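Local atomic coordinates of alkane monooxygenase (PDB entry 3B9O), a protein that belongs to the luciferase-like monooxygenase family, is built on a TIM barrel and holds flavin mononucleotide in a pocket. Residues A[3-11]-A[397-405]; A[281-289]-A[387-395]. All blocks are in the same frame, centred on the assembly; numbering follows the deposited sequence.

Interaction 1. Residues A[3-11]-A[397-405]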
loop_
_atom_site.group_PDB
_atom_site.type_symbol
_atom_site.label_atom_id
_atom_site.label_comp_id
_atom_site.label_asym_id
_atom_site.label_seq_id
_atom_site.Cartn_x
_atom_site.Cartn_y
_atom_site.Cartn_z
ATOM N N LYS A 3 9.906 19.095 -3.262
ATOM C CA LYS A 3 8.920 20.085 -2.693
ATOM C C LYS A 3 7.486 19.637 -2.953
ATOM O O LYS A 3 6.526 20.175 -2.364
ATOM C CB LYS A 3 9.131 21.484 -3.308
ATOM C CG LYS A 3 9.183 21.468 -4.853
ATOM C CD LYS A 3 9.273 22.849 -5.461
ATOM C CE LYS A 3 10.724 23.339 -5.458
ATOM N NZ LYS A 3 10.956 24.367 -6.529
ATOM N N LYS A 4 7.335 18.660 -3.847
ATOM C CA LYS A 4 6.021 18.269 -4.290
ATOM C C LYS A 4 5.548 16.992 -3.560
ATOM O O LYS A 4 6.299 16.010 -3.412
ATOM C CB LYS A 4 5.947 18.204 -5.825
ATOM C CG LYS A 4 6.577 19.482 -6.486
ATOM C CD LYS A 4 5.842 20.019 -7.681
ATOM C CE LYS A 4 6.439 21.397 -8.093
ATOM N NZ LYS A 4 5.617 22.098 -9.181
ATOM N N ILE A 5 4.312 17.064 -3.095
ATOM C CA ILE A 5 3.670 16.016 -2.283
ATOM C C ILE A 5 3.259 14.851 -3.182
ATOM O O ILE A 5 2.544 15.059 -4.172
ATOM C CB ILE A 5 2.442 16.574 -1.542
ATOM C CG1 ILE A 5 2.855 17.790 -0.656
ATOM C CG2 ILE A 5 1.710 15.472 -0.728
ATOM C CD1 ILE A 5 1.662 18.531 -0.027
ATOM N N HIS A 6 3.753 13.656 -2.858
ATOM C CA HIS A 6 3.316 12.438 -3.556
ATOM C C HIS A 6 1.899 12.025 -3.091
ATOM O O HIS A 6 1.606 11.985 -1.901
ATOM C CB HIS A 6 4.338 11.295 -3.384
ATOM C CG HIS A 6 5.708 11.610 -3.911
ATOM N ND1 HIS A 6 6.065 11.428 -5.236
ATOM C CD2 HIS A 6 6.827 12.038 -3.279
ATOM C CE1 HIS A 6 7.329 11.782 -5.400
ATOM N NE2 HIS A 6 7.813 12.159 -4.230
ATOM N N ILE A 7 0.997 11.735 -4.023
ATOM C CA ILE A 7 -0.329 11.310 -3.627
ATOM C C ILE A 7 -0.704 9.993 -4.293
ATOM O O ILE A 7 -0.665 9.878 -5.530
ATOM C CB ILE A 7 -1.390 12.407 -3.884
ATOM C CG1 ILE A 7 -1.129 13.623 -2.954
ATOM C CG2 ILE A 7 -2.802 11.885 -3.606
ATOM C CD1 ILE A 7 -1.811 14.864 -3.360
ATOM N N ASN A 8 -1.065 9.018 -3.460
ATOM C CA ASN A 8 -1.611 7.738 -3.906
ATOM C C ASN A 8 -3.106 7.616 -3.591
ATOM O O ASN A 8 -3.566 8.106 -2.554
ATOM C CB ASN A 8 -0.921 6.580 -3.200
ATOM C CG ASN A 8 0.560 6.529 -3.448
ATOM O OD1 ASN A 8 1.061 7.033 -4.458
ATOM N ND2 ASN A 8 1.278 5.895 -2.525
ATOM N N ALA A 9 -3.829 6.930 -4.464
ATOM C CA ALA A 9 -5.237 6.615 -4.279
ATOM C C ALA A 9 -5.313 5.303 -3.531
ATOM O O ALA A 9 -4.775 4.300 -3.995
ATOM C CB ALA A 9 -5.892 6.506 -5.631
ATOM N N PHE A 10 -5.932 5.306 -2.362
ATOM C CA PHE A 10 -6.020 4.105 -1.529
ATOM C C PHE A 10 -7.261 3.281 -1.894
ATOM O O PHE A 10 -8.420 3.758 -1.833
ATOM C CB PHE A 10 -6.048 4.467 -0.049
ATOM C CG PHE A 10 -5.754 3.334 0.873
ATOM C CD1 PHE A 10 -4.735 2.429 0.600
ATOM C CD2 PHE A 10 -6.480 3.194 2.063
ATOM C CE1 PHE A 10 -4.454 1.383 1.475
ATOM C CE2 PHE A 10 -6.176 2.153 2.962
ATOM C CZ PHE A 10 -5.172 1.272 2.682
ATOM N N GLU A 11 -7.021 2.028 -2.248
ATOM C CA GLU A 11 -8.101 1.205 -2.809
ATOM C C GLU A 11 -7.953 -0.251 -2.373
ATOM O O GLU A 11 -6.943 -0.638 -1.804
ATOM C CB GLU A 11 -8.053 1.371 -4.355
ATOM C CG GLU A 11 -9.182 0.851 -5.194
ATOM C CD GLU A 11 -10.612 1.187 -4.693
ATOM O OE1 GLU A 11 -11.071 0.536 -3.756
ATOM O OE2 GLU A 11 -11.289 2.035 -5.274
ATOM N N LEU A 397 -3.319 22.802 -4.649
ATOM C CA LEU A 397 -1.974 22.284 -4.440
ATOM C C LEU A 397 -1.016 22.694 -5.568
ATOM O O LEU A 397 0.136 23.035 -5.308
ATOM C CB LEU A 397 -2.018 20.745 -4.368
ATOM C CG LEU A 397 -2.038 19.970 -3.059
ATOM C CD1 LEU A 397 -2.172 20.777 -1.777
ATOM C CD2 LEU A 397 -2.866 18.653 -3.120
ATOM N N GLN A 398 -1.476 22.590 -6.815
ATOM C CA GLN A 398 -0.650 22.924 -8.002
ATOM C C GLN A 398 -0.219 24.407 -8.053
ATOM O O GLN A 398 0.954 24.717 -8.269
ATOM C CB GLN A 398 -1.384 22.549 -9.293
ATOM C CG GLN A 398 -1.463 21.033 -9.523
ATOM C CD GLN A 398 -2.353 20.610 -10.697
ATOM O OE1 GLN A 398 -2.073 19.583 -11.351
ATOM N NE2 GLN A 398 -3.414 21.354 -10.957
ATOM N N LYS A 399 -1.176 25.304 -7.805
ATOM C CA LYS A 399 -0.932 26.756 -7.782
ATOM C C LYS A 399 0.126 27.115 -6.716
ATOM O O LYS A 399 0.932 28.034 -6.889
ATOM C CB LYS A 399 -2.263 27.488 -7.577
ATOM C CG LYS A 399 -2.211 28.721 -6.715
ATOM C CD LYS A 399 -3.251 28.673 -5.579
ATOM C CE LYS A 399 -4.629 29.162 -6.026
ATOM N NZ LYS A 399 -5.494 29.446 -4.823
ATOM N N ARG A 400 0.143 26.362 -5.627
ATOM C CA ARG A 400 1.079 26.601 -4.536
ATOM C C ARG A 400 2.448 25.949 -4.668
ATOM O O ARG A 400 3.287 26.079 -3.756
ATOM C CB ARG A 400 0.479 26.071 -3.254
ATOM C CG ARG A 400 -0.672 26.811 -2.742
ATOM C CD ARG A 400 -0.780 26.257 -1.349
ATOM N NE ARG A 400 -2.097 26.423 -0.847
ATOM C CZ ARG A 400 -2.463 26.142 0.387
ATOM N NH1 ARG A 400 -1.597 25.701 1.301
ATOM N NH2 ARG A 400 -3.711 26.325 0.684
ATOM N N GLY A 401 2.677 25.229 -5.762
ATOM C CA GLY A 401 3.924 24.488 -5.943
ATOM C C GLY A 401 4.030 23.209 -5.120
ATOM O O GLY A 401 5.135 22.699 -4.927
ATOM N N LEU A 402 2.896 22.682 -4.656
ATOM C CA LEU A 402 2.903 21.549 -3.701
ATOM C C LEU A 402 2.573 20.185 -4.343
ATOM O O LEU A 402 2.443 19.159 -3.656
ATOM C CB LEU A 402 1.891 21.822 -2.590
ATOM C CG LEU A 402 2.269 22.935 -1.591
ATOM C CD1 LEU A 402 1.002 23.287 -0.832
ATOM C CD2 LEU A 402 3.383 22.503 -0.648
ATOM N N TYR A 403 2.372 20.182 -5.660
ATOM C CA TYR A 403 1.872 18.989 -6.333
ATOM C C TYR A 403 2.103 19.148 -7.810
ATOM O O TYR A 403 1.915 20.222 -8.337
ATOM C CB TYR A 403 0.378 18.833 -6.102
ATOM C CG TYR A 403 -0.298 17.578 -6.644
ATOM C CD1 TYR A 403 -0.048 16.311 -6.071
ATOM C CD2 TYR A 403 -1.260 17.658 -7.673
ATOM C CE1 TYR A 403 -0.699 15.151 -6.550
ATOM C CE2 TYR A 403 -1.924 16.515 -8.146
ATOM C CZ TYR A 403 -1.668 15.266 -7.553
ATOM O OH TYR A 403 -2.329 14.123 -7.992
ATOM N N ARG A 404 2.452 18.045 -8.463
ATOM C CA ARG A 404 2.914 18.090 -9.856
ATOM C C ARG A 404 1.830 18.633 -10.762
ATOM O O ARG A 404 0.663 18.284 -10.622
ATOM C CB ARG A 404 3.366 16.690 -10.319
ATOM C CG ARG A 404 2.223 15.648 -10.548
ATOM C CD ARG A 404 2.783 14.337 -11.240
ATOM N NE ARG A 404 3.812 13.836 -10.333
ATOM C CZ ARG A 404 3.553 13.153 -9.218
ATOM N NH1 ARG A 404 2.293 12.820 -8.914
ATOM N NH2 ARG A 404 4.556 12.819 -8.407
ATOM N N VAL A 405 2.213 19.478 -11.699
ATOM C CA VAL A 405 1.245 19.869 -12.704
ATOM C C VAL A 405 1.194 18.874 -13.850
ATOM O O VAL A 405 0.171 18.769 -14.538
ATOM C CB VAL A 405 1.332 21.361 -13.156
ATOM C CG1 VAL A 405 1.876 22.259 -12.030
ATOM C CG2 VAL A 405 2.079 21.518 -14.369
HETATM O O HOH W 1 2.935 22.652 -8.175
#
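Ile-7 brings its CD1 methyl obliquely to the Tyr-403 ring, 3.4 Å from Tyr-403 CE1, the two side chains crossing at about a right angle. The same methyl reaches Leu-397 CD2, at 3.9 Å, so the end of the isoleucine touches both the helix's last turn and the aromatic ring. The ring of Tyr-403 is brought back beside the strand by a chi1 of -175°, which turns it away from the backbone N; its hydroxyl is hydrogen-bonded to Gly-49 O, and Ile-5 O lies at the ring edge, near its plane, 3.4 Å from Tyr-403 CD1. A single direct hydrogen bond ties the two backbones: Ile-5 N donates to Leu-402 O (2.9 Å), nearly straight at the hydrogen (167°) but from well above the carbonyl plane. That oxygen also lies close under the Ile-5 side chain, which sits side by side with that of Leu-402. Lys-4 stretches its methylene chain past Gly-401 O and the carbonyl carbon of Tyr-403, and its NZ donates a hydrogen bond to water 1, 2.9 Å away. The water donates in turn to Gln-398 O and Tyr-403 O, so the lysine is linked to the helix end and the segment after it. Farther on, His-6 ND1 sits at the edge of the Arg-404 guanidinium, 3.8 Å from NH2; Asp-52 gathers both, with a hydrogen bond to His-6 and a salt bridge to Arg-404. Gly-401, with positive phi, ends the helix in a Schellman motif, and the chain turns there to run beside the N terminus. Such joining of the first strand's entry to the exit from helix 384-399 belongs to the closure of a TIM barrel, where that strand pairs with 374-378, just before the helix.

Interaction 2. Residues A[281-289]-A[387-395]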
loop_
_atom_site.group_PDB
_atom_site.type_symbol
_atom_site.label_atom_id
_atom_site.label_comp_id
_atom_site.label_asym_id
_atom_site.label_seq_id
_atom_site.Cartn_x
_atom_site.Cartn_y
_atom_site.Cartn_z
ATOM N N ILE A 281 -4.777 9.896 4.770
ATOM C CA ILE A 281 -5.617 11.080 4.965
ATOM C C ILE A 281 -6.969 10.821 4.312
ATOM O O ILE A 281 -7.051 10.221 3.244
ATOM C CB ILE A 281 -4.957 12.399 4.390
ATOM C CG1 ILE A 281 -5.829 13.643 4.745
ATOM C CG2 ILE A 281 -4.696 12.284 2.919
ATOM C CD1 ILE A 281 -5.127 14.985 4.612
ATOM N N CYS A 282 -8.030 11.238 4.990
ATOM C CA CYS A 282 -9.362 11.266 4.405
ATOM C C CYS A 282 -9.721 12.732 4.174
ATOM O O CYS A 282 -9.489 13.583 5.036
ATOM C CB CYS A 282 -10.401 10.625 5.328
ATOM S SG CYS A 282 -9.969 9.040 6.081
ATOM N N VAL A 283 -10.226 13.045 2.985
ATOM C CA VAL A 283 -10.476 14.430 2.627
ATOM C C VAL A 283 -11.954 14.551 2.276
ATOM O O VAL A 283 -12.465 13.765 1.484
ATOM C CB VAL A 283 -9.601 14.896 1.414
ATOM C CG1 VAL A 283 -10.079 16.240 0.922
ATOM C CG2 VAL A 283 -8.067 14.926 1.810
ATOM N N ILE A 284 -12.640 15.509 2.896
ATOM C CA ILE A 284 -13.998 15.840 2.514
ATOM C C ILE A 284 -13.949 17.329 2.202
ATOM O O ILE A 284 -13.753 18.182 3.112
ATOM C CB ILE A 284 -15.027 15.570 3.636
ATOM C CG1 ILE A 284 -15.090 14.078 4.009
ATOM C CG2 ILE A 284 -16.427 16.112 3.208
ATOM C CD1 ILE A 284 -15.767 13.805 5.403
ATOM N N VAL A 285 -14.093 17.656 0.927
ATOM C CA VAL A 285 -13.838 19.011 0.446
ATOM C C VAL A 285 -15.076 19.622 -0.256
ATOM O O VAL A 285 -15.876 18.909 -0.910
ATOM C CB VAL A 285 -12.539 19.067 -0.430
ATOM C CG1 VAL A 285 -12.698 18.279 -1.737
ATOM C CG2 VAL A 285 -12.090 20.525 -0.725
ATOM N N GLY A 286 -15.240 20.936 -0.091
ATOM C CA GLY A 286 -16.278 21.688 -0.808
ATOM C C GLY A 286 -15.792 23.090 -1.137
ATOM O O GLY A 286 -14.780 23.558 -0.620
ATOM N N LYS A 287 -16.533 23.778 -1.988
ATOM C CA LYS A 287 -16.198 25.159 -2.344
ATOM C C LYS A 287 -16.335 26.083 -1.144
ATOM O O LYS A 287 -15.660 27.122 -1.056
ATOM C CB LYS A 287 -17.083 25.606 -3.502
ATOM C CG LYS A 287 -16.818 24.705 -4.715
ATOM C CD LYS A 287 -17.865 24.826 -5.807
ATOM C CE LYS A 287 -17.206 25.326 -7.065
ATOM N NZ LYS A 287 -16.656 26.693 -6.801
ATOM N N THR A 288 -17.189 25.686 -0.215
ATOM C CA THR A 288 -17.425 26.460 0.991
ATOM C C THR A 288 -17.408 25.494 2.141
ATOM O O THR A 288 -17.563 24.290 1.946
ATOM C CB THR A 288 -18.798 27.194 0.949
ATOM O OG1 THR A 288 -19.855 26.227 0.950
ATOM C CG2 THR A 288 -18.891 28.078 -0.283
ATOM N N HIS A 289 -17.219 26.003 3.352
ATOM C CA HIS A 289 -17.249 25.132 4.504
ATOM C C HIS A 289 -18.574 24.360 4.599
ATOM O O HIS A 289 -18.564 23.152 4.881
ATOM C CB HIS A 289 -16.990 25.920 5.800
ATOM C CG HIS A 289 -16.771 25.051 6.997
ATOM N ND1 HIS A 289 -15.613 24.324 7.182
ATOM C CD2 HIS A 289 -17.540 24.818 8.083
ATOM C CE1 HIS A 289 -15.693 23.661 8.321
ATOM N NE2 HIS A 289 -16.852 23.942 8.885
ATOM N N VAL A 387 -12.867 12.227 -7.053
ATOM C CA VAL A 387 -13.349 13.281 -7.960
ATOM C C VAL A 387 -13.286 14.687 -7.313
ATOM O O VAL A 387 -12.758 15.630 -7.897
ATOM C CB VAL A 387 -14.819 12.977 -8.450
ATOM C CG1 VAL A 387 -15.430 14.226 -9.168
ATOM C CG2 VAL A 387 -14.833 11.734 -9.378
ATOM N N ASP A 388 -13.824 14.815 -6.103
ATOM C CA ASP A 388 -13.745 16.096 -5.379
ATOM C C ASP A 388 -12.299 16.520 -5.119
ATOM O O ASP A 388 -11.966 17.697 -5.235
ATOM C CB ASP A 388 -14.432 15.981 -4.029
ATOM C CG ASP A 388 -15.935 15.888 -4.135
ATOM O OD1 ASP A 388 -16.465 16.052 -5.260
ATOM O OD2 ASP A 388 -16.576 15.572 -3.094
ATOM N N PHE A 389 -11.446 15.555 -4.757
ATOM C CA PHE A 389 -10.037 15.857 -4.523
ATOM C C PHE A 389 -9.387 16.418 -5.808
ATOM O O PHE A 389 -8.693 17.435 -5.777
ATOM C CB PHE A 389 -9.252 14.614 -4.056
ATOM C CG PHE A 389 -7.825 14.925 -3.647
ATOM C CD1 PHE A 389 -6.782 14.806 -4.580
ATOM C CD2 PHE A 389 -7.530 15.389 -2.347
ATOM C CE1 PHE A 389 -5.442 15.105 -4.214
ATOM C CE2 PHE A 389 -6.195 15.689 -1.962
ATOM C CZ PHE A 389 -5.158 15.559 -2.905
ATOM N N ILE A 390 -9.606 15.727 -6.917
ATOM C CA ILE A 390 -9.098 16.148 -8.208
ATOM C C ILE A 390 -9.675 17.492 -8.679
ATOM O O ILE A 390 -8.925 18.338 -9.169
ATOM C CB ILE A 390 -9.258 15.031 -9.277
ATOM C CG1 ILE A 390 -8.343 13.853 -8.892
ATOM C CG2 ILE A 390 -8.883 15.570 -10.693
ATOM C CD1 ILE A 390 -8.558 12.517 -9.639
ATOM N N GLU A 391 -10.983 17.688 -8.555
ATOM C CA GLU A 391 -11.562 18.947 -9.041
ATOM C C GLU A 391 -11.202 20.161 -8.184
ATOM O O GLU A 391 -11.042 21.227 -8.723
ATOM C CB GLU A 391 -13.079 18.843 -9.188
ATOM C CG GLU A 391 -13.519 17.764 -10.189
ATOM C CD GLU A 391 -15.033 17.646 -10.328
ATOM O OE1 GLU A 391 -15.459 16.999 -11.302
ATOM O OE2 GLU A 391 -15.797 18.179 -9.485
ATOM N N LEU A 392 -11.137 19.983 -6.863
ATOM C CA LEU A 392 -10.986 21.109 -5.901
ATOM C C LEU A 392 -9.604 21.222 -5.213
ATOM O O LEU A 392 -9.021 22.303 -5.151
ATOM C CB LEU A 392 -12.103 21.056 -4.844
ATOM C CG LEU A 392 -13.557 21.106 -5.336
ATOM C CD1 LEU A 392 -14.550 20.967 -4.181
ATOM C CD2 LEU A 392 -13.798 22.396 -6.120
ATOM N N VAL A 393 -9.048 20.120 -4.735
ATOM C CA VAL A 393 -7.788 20.229 -3.997
ATOM C C VAL A 393 -6.571 20.289 -4.927
ATOM O O VAL A 393 -5.598 21.011 -4.647
ATOM C CB VAL A 393 -7.601 19.113 -2.963
ATOM C CG1 VAL A 393 -6.255 19.337 -2.149
ATOM C CG2 VAL A 393 -8.815 19.072 -2.035
ATOM N N VAL A 394 -6.588 19.474 -5.982
ATOM C CA VAL A 394 -5.424 19.369 -6.875
ATOM C C VAL A 394 -4.997 20.766 -7.463
ATOM O O VAL A 394 -3.817 21.104 -7.412
ATOM C CB VAL A 394 -5.613 18.269 -7.970
ATOM C CG1 VAL A 394 -4.695 18.520 -9.194
ATOM C CG2 VAL A 394 -5.385 16.834 -7.334
ATOM N N PRO A 395 -5.944 21.559 -8.009
ATOM C CA PRO A 395 -5.529 22.880 -8.560
ATOM C C PRO A 395 -4.953 23.825 -7.476
ATOM O O PRO A 395 -4.001 24.581 -7.736
ATOM C CB PRO A 395 -6.838 23.460 -9.164
ATOM C CG PRO A 395 -7.706 22.280 -9.355
ATOM C CD PRO A 395 -7.377 21.297 -8.240
HETATM O O HOH W 2 -14.897 15.586 -0.775
#
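Val-283 points both its methyls at the helix: CG2 approaches Phe-389 CD2 at 4.2 Å, oblique to the ring, and CG1 comes near Val-393 CG2. Val-393 CB lies over one face of that ring, toward its rim, within the helix itself, so valine and phenylalanine present a joined apolar surface to the strand. Two residues on, Val-285 carries the largest share of the contact. With CG1 set between the backbone N and the carbonyl carbon (chi1 66°), this methyl rests against the first turn of the segment, 3.6 Å from Asp-388 O and 3.7 Å from Asp-388 CB, while CG2 touches Val-393 CG2 at 3.8 Å. The Val-285 backbone N donates to water 2, which lies 2.9 Å from Asp-388 OD2 and probably donates to it, bridging strand and helix beside the valine. That carboxylate also forms a salt bridge with Lys-295, whose NZ is hydrogen-bonded to Val-285 O as well. Strand 276-285 and helix 384-399 are elements of the TIM barrel, the helix lying against the outer side of the sheet; the axes of residues 281-285 and 387-395 pass 8.3 Å apart, at 67°. The helix is widened where it meets the strand, since Phe-389 O accepts from Val-394 N and weakly from Val-393 N in a pi-type turn that spans 389-393. Leu-392 CD1 then lies 3.9 Å from Gly-286 CA, and the same methyl borders Val-285 CG1; Pro-356 of helix 356-370 touches both the valine and the leucine. At the chain's turn toward the next helix, Lys-287 crosses the other branch of Leu-392 at about a right angle, CG to CD2, 4.1 Å apart, where the lysine is exposed to solvent.

How the interactions relate
From the N terminus, segment 3-11 supplies the first strand of the barrel, and its partner is met only at the far end of helix 384-399. Well before that, strand 276-285 emerges, and helix residues 387-395 return to it to close the loop of interaction 2; a few residues later, 397-405 closes the much longer loop of interaction 1. The smaller loop is therefore nested within the larger. Both contacts use the same helix and the same curled sheet, about 13 Å apart between centres, and they meet at Phe-389, whose CZ lies 3.4 Å from Ile-7 CD1. The helix thus joins strand 276-285 to strand 6-12, across the intervening strand 374-378.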